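Local structure of beta-lactamase-like protein (Koribacter versatilis, 6B9V) at residues Leu7-Gly13 against Arg37-Met43; Cys23-Cys28 against His234-His238; Ile71-Tyr76 against Val104-Ala108; Ile84-Asp88 against Val119-Phe124; Pro157-Gly161 against Thr177-Pro183. The protein cleaves reactive photoproducts of FAD as a diphosphatase of the PhnP family, a metallo-beta-lactamase-fold hydrolase with a dinuclear manganese site and a separate zinc site. All blocks are in the same frame, centred on the assembly; numbering follows the deposited sequence.

Contact 1 (Leu7-Gly13 against Arg37-Met43); sequences LTVLGSG and RLRPSVM
Thr8 and Met43 form a two-way hydrogen-bonded antiparallel pair, Thr8 N to Met43 O at 2.9 Å and Met43 N to Thr8 O at 3.0 Å, where strands 7-9 and 41-43 run at 150° to each other. One pair further on, the register slips at a classic beta bulge: the N-H groups of Leu10 and Gly11 both converge on Ser41 O. The chain turns its corner here, and Gly11 suits the place because it has no side chain to collide with the carbonyls of Leu38 and Arg39; its CA lies 3.2 Å from Arg39 O. Gly13 likewise lets its CA come within 3.6 Å of Arg37 CB, and its N-H binds Leu38 O.

Among the side chains, Met43 lies alongside Thr8, its methyl CE 3.8 Å from Thr8 CB, while Leu10 crosses Met43 nearly at a right angle and brings CD2 to 4.0 Å from Met43 CG. On the other face, Val42 CG1 meets Leu7 CD2. Arg37 is extended from CG to NE, which carries its guanidinium out to Ser12; NH1 donates to Ser12 OG in the guanidinium plane, at 2.9 Å. Asp254 also binds Ser12 OG, so this small hydroxyl joins a cation and an anion.

Strand 49-53 packs against Leu10 and Met43, and helix 59-66 adds Gln62 and Arg65 beside Leu10 and Leu38. Pro40 rests on His83 of helix 81-84 close to a manganese ion, and Arg39 forms salt bridges with Asp58 of its own chain and with Asp89 of the second subunit.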
# COMPACT_ATOMS: atom_id res chain seq x y z
N LEU A 7 18.61 13.51 -4.49
CA LEU A 7 18.04 12.20 -4.20
C LEU A 7 17.26 12.26 -2.88
O LEU A 7 17.77 12.74 -1.87
CB LEU A 7 19.15 11.13 -4.14
CG LEU A 7 18.65 9.69 -3.94
CD1 LEU A 7 19.63 8.72 -4.59
CD2 LEU A 7 18.49 9.35 -2.46
N THR A 8 16.03 11.76 -2.88
CA THR A 8 15.22 11.69 -1.66
C THR A 8 14.85 10.25 -1.37
O THR A 8 14.37 9.53 -2.25
CB THR A 8 13.92 12.52 -1.78
OG1 THR A 8 14.25 13.88 -2.00
CG2 THR A 8 13.08 12.41 -0.51
N VAL A 9 15.08 9.83 -0.13
CA VAL A 9 14.69 8.51 0.32
C VAL A 9 13.20 8.49 0.67
O VAL A 9 12.77 9.15 1.61
CB VAL A 9 15.52 8.07 1.54
CG1 VAL A 9 15.09 6.69 2.02
CG2 VAL A 9 17.03 8.09 1.18
N LEU A 10 12.42 7.76 -0.12
CA LEU A 10 10.98 7.61 0.14
C LEU A 10 10.72 6.51 1.17
O LEU A 10 9.78 6.60 1.96
CB LEU A 10 10.24 7.31 -1.17
CG LEU A 10 10.46 8.35 -2.28
CD1 LEU A 10 9.73 7.94 -3.56
CD2 LEU A 10 10.02 9.77 -1.85
N GLY A 11 11.55 5.47 1.15
CA GLY A 11 11.46 4.43 2.16
C GLY A 11 12.82 3.75 2.31
O GLY A 11 13.51 3.55 1.33
N SER A 12 13.20 3.43 3.55
CA SER A 12 14.50 2.83 3.83
C SER A 12 14.36 1.43 4.42
O SER A 12 15.34 0.82 4.84
CB SER A 12 15.28 3.73 4.80
OG SER A 12 14.60 3.86 6.05
N GLY A 13 13.13 0.90 4.44
CA GLY A 13 12.87 -0.33 5.17
C GLY A 13 12.84 -1.59 4.32
O GLY A 13 12.90 -1.55 3.09
N ARG A 37 10.10 2.94 9.13
CA ARG A 37 10.62 2.79 7.78
C ARG A 37 9.57 2.21 6.82
O ARG A 37 9.11 1.09 7.00
CB ARG A 37 11.86 1.88 7.79
CG ARG A 37 12.94 2.26 8.82
CD ARG A 37 14.19 1.38 8.56
NE ARG A 37 15.24 1.59 9.55
CZ ARG A 37 16.17 2.54 9.48
NH1 ARG A 37 16.19 3.41 8.48
NH2 ARG A 37 17.08 2.63 10.44
N LEU A 38 9.21 2.97 5.79
CA LEU A 38 8.34 2.44 4.73
C LEU A 38 9.15 1.59 3.74
O LEU A 38 10.38 1.51 3.84
CB LEU A 38 7.64 3.58 3.98
CG LEU A 38 6.85 4.52 4.89
CD1 LEU A 38 6.15 5.63 4.07
CD2 LEU A 38 5.82 3.73 5.71
N ARG A 39 8.48 0.94 2.81
CA ARG A 39 9.14 0.05 1.89
C ARG A 39 10.13 0.79 0.94
O ARG A 39 10.00 1.96 0.77
CB ARG A 39 8.13 -0.83 1.12
CG ARG A 39 7.75 -2.14 1.82
CD ARG A 39 7.21 -1.97 3.21
NE ARG A 39 5.83 -1.53 3.23
CZ ARG A 39 4.78 -2.32 3.20
NH1 ARG A 39 4.91 -3.63 3.14
NH2 ARG A 39 3.60 -1.81 3.18
N PRO A 40 11.08 0.06 0.34
CA PRO A 40 12.27 0.75 -0.18
C PRO A 40 12.16 1.39 -1.57
O PRO A 40 11.80 0.72 -2.54
CB PRO A 40 13.34 -0.37 -0.17
CG PRO A 40 12.57 -1.63 -0.40
CD PRO A 40 11.23 -1.41 0.33
N SER A 41 12.50 2.68 -1.66
CA SER A 41 12.33 3.48 -2.89
C SER A 41 13.01 4.83 -2.75
O SER A 41 13.06 5.38 -1.65
CB SER A 41 10.83 3.69 -3.21
OG SER A 41 10.64 4.58 -4.30
N VAL A 42 13.55 5.37 -3.84
CA VAL A 42 14.10 6.72 -3.83
C VAL A 42 13.58 7.46 -5.06
O VAL A 42 13.14 6.83 -6.03
CB VAL A 42 15.66 6.76 -3.86
CG1 VAL A 42 16.24 6.10 -2.63
CG2 VAL A 42 16.22 6.11 -5.12
N MET A 43 13.60 8.79 -5.00
CA MET A 43 13.39 9.58 -6.20
C MET A 43 14.57 10.51 -6.45
O MET A 43 15.31 10.86 -5.54
CB MET A 43 12.09 10.38 -6.11
CG MET A 43 12.04 11.33 -4.94
SD MET A 43 10.57 12.39 -5.08
CE MET A 43 10.89 13.64 -3.85

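Contact 2 (Cys23-Cys28 against His234-His238); sequences CDCAVC and HDLPH. With ZN (zinc ion), chain F.
Cys23 sends its SG to the zinc ion at 2.3 Å, and the same sulfur lies in the plane of the His234 ring, at its edge, 3.6 Å from His234 ND1. A thiolate in this position also accepts the backbone N-H of Cys25, a bond that would spread some of its negative charge. Cys25 follows with a second sulfur ligand; chi1 of 80° sets SG between its own N and carbonyl carbon, facing the metal, and the N-H of Cys28 points at this sulfur along a nearly straight line of 167°. The zinc is thus held by three cysteines and one histidine, a site in which a short cysteine-rich loop is tied to a segment more than 200 residues away. His234 closes it with ND1, 2.0 Å from the zinc, soft sulfur and imidazole nitrogen being ligands well suited to this ion. Val27 rests its methyl CG2 on His234 O at 3.2 Å; its apolar contact is with Pro237, whose side chain it crosses at about a right angle, with 3.8 Å between Val27 CG2 and Pro237 CG. Cys28 supplies the last sulfur, SG standing near the edge of the His234 ring, while its side chain also touches Pro19.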
# COMPACT_ATOMS: atom_id res chain seq x y z
N CYS A 23 4.72 -7.27 16.01
CA CYS A 23 5.99 -7.45 16.71
C CYS A 23 6.17 -6.40 17.80
O CYS A 23 5.96 -5.20 17.57
CB CYS A 23 7.17 -7.38 15.74
SG CYS A 23 8.79 -7.72 16.51
N ASP A 24 6.58 -6.84 18.98
CA ASP A 24 6.78 -5.93 20.10
C ASP A 24 8.24 -5.79 20.51
O ASP A 24 8.51 -5.44 21.66
CB ASP A 24 5.96 -6.38 21.31
CG ASP A 24 4.46 -6.34 21.05
OD1 ASP A 24 4.00 -5.38 20.39
OD2 ASP A 24 3.75 -7.26 21.50
N CYS A 25 9.17 -6.04 19.59
CA CYS A 25 10.60 -5.99 19.93
C CYS A 25 11.04 -4.53 20.16
O CYS A 25 10.29 -3.59 19.88
CB CYS A 25 11.45 -6.63 18.82
SG CYS A 25 11.77 -5.57 17.37
N ALA A 26 12.27 -4.35 20.64
CA ALA A 26 12.77 -3.02 20.97
C ALA A 26 12.67 -2.05 19.80
O ALA A 26 12.19 -0.93 19.96
CB ALA A 26 14.22 -3.09 21.47
N VAL A 27 13.11 -2.48 18.62
CA VAL A 27 13.12 -1.58 17.46
C VAL A 27 11.69 -1.28 16.98
O VAL A 27 11.35 -0.12 16.66
CB VAL A 27 13.99 -2.16 16.31
CG1 VAL A 27 13.90 -1.30 15.03
CG2 VAL A 27 15.45 -2.26 16.78
N CYS A 28 10.83 -2.29 16.96
CA CYS A 28 9.44 -2.05 16.53
C CYS A 28 8.68 -1.18 17.53
O CYS A 28 7.67 -0.57 17.19
CB CYS A 28 8.70 -3.38 16.30
SG CYS A 28 9.29 -4.25 14.78
N HIS A 234 13.92 -4.77 11.27
CA HIS A 234 13.89 -4.42 12.69
C HIS A 234 15.08 -4.98 13.48
O HIS A 234 15.24 -4.72 14.68
CB HIS A 234 12.54 -4.86 13.33
CG HIS A 234 12.26 -6.33 13.30
ND1 HIS A 234 11.36 -6.96 14.14
CD2 HIS A 234 12.82 -7.32 12.56
CE1 HIS A 234 11.35 -8.26 13.89
NE2 HIS A 234 12.23 -8.50 12.93
N ASP A 235 15.94 -5.72 12.81
CA ASP A 235 17.16 -6.23 13.43
C ASP A 235 18.16 -5.11 13.74
O ASP A 235 19.06 -5.31 14.55
CB ASP A 235 17.83 -7.28 12.54
CG ASP A 235 18.77 -8.19 13.30
OD1 ASP A 235 18.32 -8.77 14.31
OD2 ASP A 235 19.95 -8.32 12.90
N LEU A 236 18.02 -3.97 13.07
CA LEU A 236 19.02 -2.89 13.17
C LEU A 236 18.44 -1.59 13.74
O LEU A 236 17.74 -0.86 13.04
CB LEU A 236 19.62 -2.61 11.78
CG LEU A 236 20.26 -3.79 11.03
CD1 LEU A 236 20.67 -3.40 9.61
CD2 LEU A 236 21.45 -4.28 11.79
N PRO A 237 18.76 -1.29 15.02
CA PRO A 237 18.34 -0.03 15.66
C PRO A 237 19.02 1.15 14.98
O PRO A 237 20.22 1.06 14.73
CB PRO A 237 18.82 -0.19 17.11
CG PRO A 237 19.15 -1.64 17.28
CD PRO A 237 19.56 -2.13 15.92
N HIS A 238 18.31 2.23 14.69
CA HIS A 238 18.90 3.25 13.83
C HIS A 238 20.10 3.95 14.47
O HIS A 238 21.23 3.88 13.96
CB HIS A 238 17.85 4.30 13.42
CG HIS A 238 18.37 5.31 12.45
ND1 HIS A 238 18.47 5.07 11.10
CD2 HIS A 238 18.86 6.56 12.65
CE1 HIS A 238 19.00 6.12 10.50
NE2 HIS A 238 19.23 7.05 11.42
ZN ZN F . 10.27 -6.14 15.67

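Contact 3 (Ile71-Tyr76 against Val104-Ala108); sequences IDAIVY and VPLYA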
# COMPACT_ATOMS: atom_id res chain seq x y z
N ILE A 71 5.23 12.64 -12.15
CA ILE A 71 6.34 11.70 -12.30
C ILE A 71 6.76 11.65 -13.75
O ILE A 71 5.94 11.36 -14.62
CB ILE A 71 5.98 10.29 -11.83
CG1 ILE A 71 5.56 10.28 -10.36
CG2 ILE A 71 7.16 9.34 -12.08
CD1 ILE A 71 4.86 8.98 -9.95
N ASP A 72 8.03 11.92 -14.04
CA ASP A 72 8.46 11.94 -15.43
C ASP A 72 8.89 10.58 -15.96
O ASP A 72 8.78 10.30 -17.15
CB ASP A 72 9.57 12.97 -15.61
CG ASP A 72 9.08 14.38 -15.31
OD1 ASP A 72 8.42 14.98 -16.20
OD2 ASP A 72 9.30 14.87 -14.18
N ALA A 73 9.39 9.73 -15.07
CA ALA A 73 9.75 8.38 -15.46
C ALA A 73 9.81 7.51 -14.21
O ALA A 73 10.11 8.00 -13.11
CB ALA A 73 11.10 8.37 -16.21
N ILE A 74 9.51 6.23 -14.37
CA ILE A 74 9.66 5.25 -13.30
C ILE A 74 10.62 4.17 -13.75
O ILE A 74 10.51 3.63 -14.86
CB ILE A 74 8.30 4.62 -12.91
CG1 ILE A 74 7.33 5.72 -12.46
CG2 ILE A 74 8.50 3.54 -11.83
CD1 ILE A 74 5.92 5.26 -12.21
N VAL A 75 11.58 3.85 -12.89
CA VAL A 75 12.59 2.85 -13.19
C VAL A 75 12.52 1.73 -12.15
O VAL A 75 12.49 2.01 -10.96
CB VAL A 75 14.00 3.47 -13.20
CG1 VAL A 75 15.06 2.41 -13.50
CG2 VAL A 75 14.09 4.58 -14.25
N TYR A 76 12.50 0.47 -12.59
CA TYR A 76 12.41 -0.66 -11.66
C TYR A 76 13.73 -1.42 -11.45
O TYR A 76 14.44 -1.71 -12.42
CB TYR A 76 11.35 -1.66 -12.14
CG TYR A 76 9.95 -1.13 -11.90
CD1 TYR A 76 9.27 -0.43 -12.90
CD2 TYR A 76 9.32 -1.32 -10.68
CE1 TYR A 76 7.99 0.07 -12.68
CE2 TYR A 76 8.04 -0.82 -10.45
CZ TYR A 76 7.37 -0.13 -11.47
OH TYR A 76 6.10 0.37 -11.25
N VAL A 104 2.96 7.96 -18.77
CA VAL A 104 4.11 7.81 -17.88
C VAL A 104 4.96 6.62 -18.33
O VAL A 104 4.46 5.49 -18.41
CB VAL A 104 3.67 7.61 -16.40
CG1 VAL A 104 4.88 7.35 -15.48
CG2 VAL A 104 2.86 8.80 -15.90
N PRO A 105 6.24 6.86 -18.65
CA PRO A 105 7.07 5.73 -19.07
C PRO A 105 7.62 4.92 -17.89
O PRO A 105 8.12 5.49 -16.92
CB PRO A 105 8.20 6.41 -19.86
CG PRO A 105 8.34 7.75 -19.21
CD PRO A 105 6.97 8.14 -18.68
N LEU A 106 7.49 3.60 -17.97
CA LEU A 106 8.07 2.67 -17.00
C LEU A 106 9.24 1.95 -17.63
O LEU A 106 9.17 1.51 -18.76
CB LEU A 106 7.04 1.64 -16.54
CG LEU A 106 5.62 2.06 -16.21
CD1 LEU A 106 4.88 0.82 -15.72
CD2 LEU A 106 5.58 3.16 -15.18
N TYR A 107 10.33 1.81 -16.89
CA TYR A 107 11.51 1.14 -17.43
C TYR A 107 11.79 -0.10 -16.61
O TYR A 107 11.92 -0.02 -15.40
CB TYR A 107 12.71 2.10 -17.43
CG TYR A 107 12.55 3.22 -18.42
CD1 TYR A 107 11.82 4.37 -18.10
CD2 TYR A 107 13.11 3.13 -19.69
CE1 TYR A 107 11.67 5.40 -19.03
CE2 TYR A 107 12.96 4.15 -20.62
CZ TYR A 107 12.23 5.29 -20.28
OH TYR A 107 12.07 6.30 -21.20
N ALA A 108 11.87 -1.25 -17.27
CA ALA A 108 12.13 -2.49 -16.52
C ALA A 108 12.81 -3.52 -17.39
O ALA A 108 12.67 -3.50 -18.62
CB ALA A 108 10.82 -3.05 -15.95
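Ile74 and Leu106 lie side by side and point the same way on one face of a parallel strand pair, with 3.7 Å between Ile74 CD1 and Leu106 CD2; this is the tightly packed part of the contact. The Ile74 side chain also crosses that of Val104 obliquely, so that Ile74 CD1 touches both. Chi1 of -59° puts Ile74 CG1 beside its own N, from where CD1 can reach the two neighbours. The backbones hold this face in step: Ile74 N donates to Pro105 O at 3.0 Å, and Ile74 O accepts Tyr107 N at 2.7 Å, each with the donor nearly in line with the C=O bond. Tyr76 N continues the ladder to Tyr107 O, which also lies at the edge of the Tyr76 ring, in its plane.

The other face is looser. Pro105 and Tyr107 are only partly buried, and their apolar side-chain contacts across the pair are longer: Ala73 CB stands 4.1 Å from both Pro105 CG and Tyr107 CE1, and Val75 CG2 is 4.3 Å from Tyr107 CB. Alanine leaves room there for the broad tyrosine ring. Pro105 has no N-H to offer Asp72 O and sets CD against it at 3.2 Å, so the bonding begins with Ile74 N.

The pair belongs to one of the two mixed sheets of the metallo-beta-lactamase fold, continued by strand 49-53 beyond 73-75 and by strand 136-140 beyond 104-108. Helix 87-90 lies against Ile74 and Leu106, while Leu148 of strand 146-148 touches Ala73, Val75 and Tyr107; the Tyr107 ring also stacks on His139.

Contact 4 (Ile84-Asp88 against Val119-Phe124); sequences ILGLD and VFKYIF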
# COMPACT_ATOMS: atom_id res chain seq x y z
N ILE A 84 6.86 -3.23 -6.37
CA ILE A 84 5.91 -2.99 -7.48
C ILE A 84 4.46 -2.72 -7.06
O ILE A 84 3.72 -2.11 -7.84
CB ILE A 84 5.87 -4.18 -8.50
CG1 ILE A 84 5.23 -5.44 -7.89
CG2 ILE A 84 7.27 -4.46 -9.06
CD1 ILE A 84 4.82 -6.49 -8.92
N LEU A 85 4.03 -3.15 -5.87
CA LEU A 85 2.57 -3.10 -5.61
C LEU A 85 1.95 -1.69 -5.63
O LEU A 85 0.72 -1.55 -5.79
CB LEU A 85 2.23 -3.78 -4.27
CG LEU A 85 2.18 -5.31 -4.35
CD1 LEU A 85 1.82 -5.94 -3.02
CD2 LEU A 85 1.26 -5.81 -5.47
N GLY A 86 2.77 -0.64 -5.51
CA GLY A 86 2.26 0.73 -5.52
C GLY A 86 1.90 1.32 -6.88
O GLY A 86 1.43 2.49 -7.01
N LEU A 87 2.11 0.52 -7.92
CA LEU A 87 1.87 1.02 -9.27
C LEU A 87 0.39 1.39 -9.41
O LEU A 87 0.04 2.36 -10.10
CB LEU A 87 2.28 -0.01 -10.34
CG LEU A 87 2.04 0.44 -11.78
CD1 LEU A 87 2.85 1.69 -12.09
CD2 LEU A 87 2.37 -0.68 -12.78
N ASP A 88 -0.48 0.64 -8.74
CA ASP A 88 -1.90 0.96 -8.72
C ASP A 88 -2.11 2.42 -8.30
O ASP A 88 -2.94 3.15 -8.88
CB ASP A 88 -2.65 0.00 -7.77
CG ASP A 88 -4.08 0.42 -7.53
OD1 ASP A 88 -4.88 0.35 -8.48
OD2 ASP A 88 -4.41 0.81 -6.38
N VAL A 119 0.66 -9.12 -13.04
CA VAL A 119 0.00 -8.64 -11.83
C VAL A 119 -0.96 -7.50 -12.13
O VAL A 119 -2.06 -7.45 -11.59
CB VAL A 119 1.02 -8.17 -10.78
CG1 VAL A 119 0.33 -7.47 -9.61
CG2 VAL A 119 1.84 -9.35 -10.26
N PHE A 120 -0.54 -6.58 -12.99
CA PHE A 120 -1.34 -5.40 -13.28
C PHE A 120 -1.92 -5.48 -14.68
O PHE A 120 -1.96 -4.48 -15.40
CB PHE A 120 -0.53 -4.12 -13.10
CG PHE A 120 -0.18 -3.82 -11.67
CD1 PHE A 120 -1.16 -3.39 -10.78
CD2 PHE A 120 1.11 -4.00 -11.20
CE1 PHE A 120 -0.85 -3.13 -9.45
CE2 PHE A 120 1.43 -3.74 -9.88
CZ PHE A 120 0.45 -3.30 -9.00
N LYS A 121 -2.37 -6.67 -15.04
CA LYS A 121 -3.01 -6.90 -16.33
C LYS A 121 -4.20 -5.96 -16.57
O LYS A 121 -4.50 -5.62 -17.72
CB LYS A 121 -3.45 -8.36 -16.44
CG LYS A 121 -3.68 -8.82 -17.86
CD LYS A 121 -4.37 -10.18 -17.88
CE LYS A 121 -4.55 -10.68 -19.30
NZ LYS A 121 -5.30 -11.97 -19.33
N TYR A 122 -4.87 -5.54 -15.50
CA TYR A 122 -6.00 -4.62 -15.61
C TYR A 122 -5.57 -3.20 -15.94
O TYR A 122 -6.38 -2.38 -16.38
CB TYR A 122 -6.84 -4.63 -14.32
CG TYR A 122 -6.14 -4.05 -13.11
CD1 TYR A 122 -6.29 -2.71 -12.77
CD2 TYR A 122 -5.34 -4.85 -12.30
CE1 TYR A 122 -5.64 -2.18 -11.66
CE2 TYR A 122 -4.70 -4.33 -11.19
CZ TYR A 122 -4.85 -3.00 -10.87
OH TYR A 122 -4.21 -2.49 -9.77
N ILE A 123 -4.29 -2.89 -15.74
CA ILE A 123 -3.76 -1.57 -16.08
C ILE A 123 -3.35 -1.51 -17.54
O ILE A 123 -3.58 -0.52 -18.23
CB ILE A 123 -2.56 -1.18 -15.19
CG1 ILE A 123 -3.01 -0.92 -13.75
CG2 ILE A 123 -1.84 0.06 -15.74
CD1 ILE A 123 -1.92 -0.38 -12.85
N PHE A 124 -2.74 -2.60 -18.02
CA PHE A 124 -2.21 -2.63 -19.37
C PHE A 124 -3.25 -3.07 -20.40
O PHE A 124 -3.95 -4.07 -20.21
CB PHE A 124 -0.99 -3.56 -19.42
CG PHE A 124 0.15 -3.11 -18.53
CD1 PHE A 124 1.07 -2.18 -18.97
CD2 PHE A 124 0.28 -3.62 -17.25
CE1 PHE A 124 2.11 -1.77 -18.16
CE2 PHE A 124 1.31 -3.22 -16.42
CZ PHE A 124 2.23 -2.29 -16.88
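Phe120 inserts its ring against the turn Ile84-Leu87 in a mainly hydrophobic contact between the end of helix 110-119 and the short segment joining helices 81-84 and 87-90. Leu87 CB lies over one face of this ring in a CH-pi contact, 4.2 Å from the centroid, and Val119 CG1 takes the opposite face, so the phenyl is sandwiched. Its far end meets polar backbone: Phe120 CE2 is 3.5 Å from Ile84 O, and Phe120 CZ is 3.7 Å from Leu85 O, which lies at the ring edge, where the aryl hydrogens carry slight positive charge. Phe120 is also the first residue to leave the helical conformation, and its flat ring can take Leu87 CB on one face while meeting a carbonyl oxygen at its edge.

Leucine suits position 87 because it offers several carbons at once. With CG anti to the backbone N (chi1 179°), Leu87 brings CG to 4.2 Å from Ile123 CD1, and chi2 of 61° turns its CD2 to Phe120 CD2, 3.9 Å away. On the exposed side, Tyr122 extends across Asp88 and its OH lies 3.2 Å from Asp88 OD1, a doubtful bond because the place of OD1 is less sure; Asp88 also forms a salt bridge with Arg91.

Ile84 packs on Val115 and Leu116 of helix 110-119, and Leu87 also lies on Tyr76, next to strand 73-75. Phe124 and Ile123 reach Val136 of strand 136-140. The second subunit covers part of the group, with its Asp88 on Leu85 and its Leu85 on Asp88.

Contact 5 (Pro157-Gly161 against Thr177-Pro183); sequences PVIHG and TDFSSIP. With MN (manganese (II) ion), chain D; MN (manganese (II) ion), chain C.
Asp178 and His160 meet through manganese: His160 NE2 binds one ion at 2.2 Å, and Asp178 OD1 bridges that ion and the second, at 2.4 and 2.2 Å respectively. The two side chains run alongside each other with ring and carboxylate planes nearly perpendicular, 88° apart, and Asp178 CB lies over the face of the His160 ring, 3.6 Å from its centroid. Thr208 O accepts from His160 ND1, a second-shell bond that would fix the rotation of the imidazole and leave NE2 for the metal.

Outward from the metals, Ile159 O takes the N-H of Ser180 at 2.7 Å and that of Ser181 as well, a classic beta bulge, while Ile159 N donates to Ser181 O. Ser180 OG accepts from Gly161 N at 2.9 Å; Gly161 has a positive phi, a conformation that residue type tolerates well. A water links the hydroxyls of Ser180 and Ser181.

Packing follows: Val158 CB lies 3.8 Å from Phe179 CB, Val158 and Ile182 lie side by side, and Pro183, at the N-cap position before helix 184-187, brings its CG near Ile159 CG1.

Together with His78 and His80 at one ion and Asp82, His83 and His231 at the other, these residues form the protein part of the dinuclear site of the metallo-beta-lactamase fold, whose bridging aspartate is Asp178.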
# COMPACT_ATOMS: atom_id res chain seq x y z
N PRO A 157 24.27 -4.68 -12.94
CA PRO A 157 23.78 -6.01 -12.53
C PRO A 157 24.21 -6.35 -11.11
O PRO A 157 25.38 -6.19 -10.78
CB PRO A 157 24.43 -6.95 -13.54
CG PRO A 157 24.75 -6.05 -14.76
CD PRO A 157 25.09 -4.73 -14.16
N VAL A 158 23.26 -6.80 -10.29
CA VAL A 158 23.60 -7.38 -9.00
C VAL A 158 22.86 -8.72 -8.85
O VAL A 158 21.90 -8.99 -9.58
CB VAL A 158 23.28 -6.43 -7.81
CG1 VAL A 158 24.09 -5.13 -7.92
CG2 VAL A 158 21.78 -6.10 -7.72
N ILE A 159 23.31 -9.54 -7.90
CA ILE A 159 22.73 -10.87 -7.71
C ILE A 159 21.89 -10.91 -6.42
O ILE A 159 22.39 -10.63 -5.34
CB ILE A 159 23.82 -11.94 -7.67
CG1 ILE A 159 24.61 -11.92 -8.98
CG2 ILE A 159 23.21 -13.33 -7.43
CD1 ILE A 159 23.75 -12.18 -10.21
N HIS A 160 20.61 -11.24 -6.59
CA HIS A 160 19.59 -11.24 -5.54
C HIS A 160 19.30 -12.72 -5.31
O HIS A 160 18.40 -13.29 -5.94
CB HIS A 160 18.36 -10.44 -6.02
CG HIS A 160 17.30 -10.20 -4.98
ND1 HIS A 160 17.52 -10.32 -3.63
CD2 HIS A 160 16.01 -9.78 -5.12
CE1 HIS A 160 16.41 -10.00 -2.97
NE2 HIS A 160 15.48 -9.68 -3.85
N GLY A 161 20.13 -13.34 -4.47
CA GLY A 161 20.10 -14.78 -4.25
C GLY A 161 20.80 -15.53 -5.38
O GLY A 161 22.01 -15.73 -5.36
N THR A 177 19.89 -2.02 -4.30
CA THR A 177 19.15 -2.67 -3.22
C THR A 177 18.92 -4.13 -3.56
O THR A 177 19.12 -4.54 -4.71
CB THR A 177 17.81 -1.95 -2.95
OG1 THR A 177 17.17 -2.55 -1.82
CG2 THR A 177 16.89 -2.03 -4.18
N ASP A 178 18.53 -4.93 -2.56
CA ASP A 178 18.16 -6.33 -2.77
C ASP A 178 19.25 -7.13 -3.48
O ASP A 178 19.03 -7.71 -4.54
CB ASP A 178 16.86 -6.44 -3.58
CG ASP A 178 15.63 -5.93 -2.81
OD1 ASP A 178 14.75 -6.74 -2.46
OD2 ASP A 178 15.57 -4.72 -2.57
N PHE A 179 20.45 -7.15 -2.90
CA PHE A 179 21.47 -8.03 -3.45
C PHE A 179 22.09 -8.83 -2.33
O PHE A 179 22.15 -8.37 -1.18
CB PHE A 179 22.57 -7.26 -4.19
CG PHE A 179 23.41 -6.37 -3.30
CD1 PHE A 179 24.51 -6.88 -2.62
CD2 PHE A 179 23.10 -5.03 -3.17
CE1 PHE A 179 25.27 -6.06 -1.79
CE2 PHE A 179 23.86 -4.20 -2.35
CZ PHE A 179 24.94 -4.72 -1.64
N SER A 180 22.53 -10.03 -2.69
CA SER A 180 23.37 -10.85 -1.82
C SER A 180 24.81 -10.76 -2.30
O SER A 180 25.73 -10.99 -1.52
CB SER A 180 22.88 -12.29 -1.79
OG SER A 180 22.66 -12.83 -3.09
N SER A 181 25.02 -10.42 -3.56
CA SER A 181 26.40 -10.22 -4.04
C SER A 181 26.44 -9.31 -5.28
O SER A 181 25.42 -9.11 -5.96
CB SER A 181 27.09 -11.55 -4.35
OG SER A 181 26.49 -12.23 -5.44
N ILE A 182 27.62 -8.75 -5.52
CA ILE A 182 27.84 -7.86 -6.64
C ILE A 182 29.00 -8.39 -7.46
O ILE A 182 30.13 -8.51 -6.95
CB ILE A 182 28.13 -6.42 -6.17
CG1 ILE A 182 27.01 -5.90 -5.26
CG2 ILE A 182 28.31 -5.50 -7.37
CD1 ILE A 182 27.33 -4.57 -4.59
N PRO A 183 28.73 -8.72 -8.73
CA PRO A 183 29.76 -9.27 -9.63
C PRO A 183 30.97 -8.33 -9.76
O PRO A 183 30.82 -7.12 -9.57
CB PRO A 183 29.03 -9.39 -10.97
CG PRO A 183 27.56 -9.45 -10.60
CD PRO A 183 27.42 -8.58 -9.39
MN MN D . 13.61 -8.46 -3.69
MN MN C . 13.00 -5.84 -1.46
O HOH W 1 24.83 -14.03 -4.18

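Contacts 3 and 4 have the closest centres, about 13 Å apart, and they touch where Tyr76 and Leu106 pack on Leu87. Contacts 1 and 3 belong to the same sheet, their centres about 16 Å apart. Contact 5 supplies two ligands of the dinuclear manganese site, which borders contact 1, where the Pro40 side chain comes about 4 Å from a manganese ion; that of Ile84 in contact 4 stays about 9 Å from one. The centres of contacts 2 and 5 are about 25 Å apart, yet His238 ND1 and Arg37 NH2, 2.9 Å apart, form a probable hydrogen bond that joins contact 2 to contact 1. Contacts 1 and 4 both touch the second subunit.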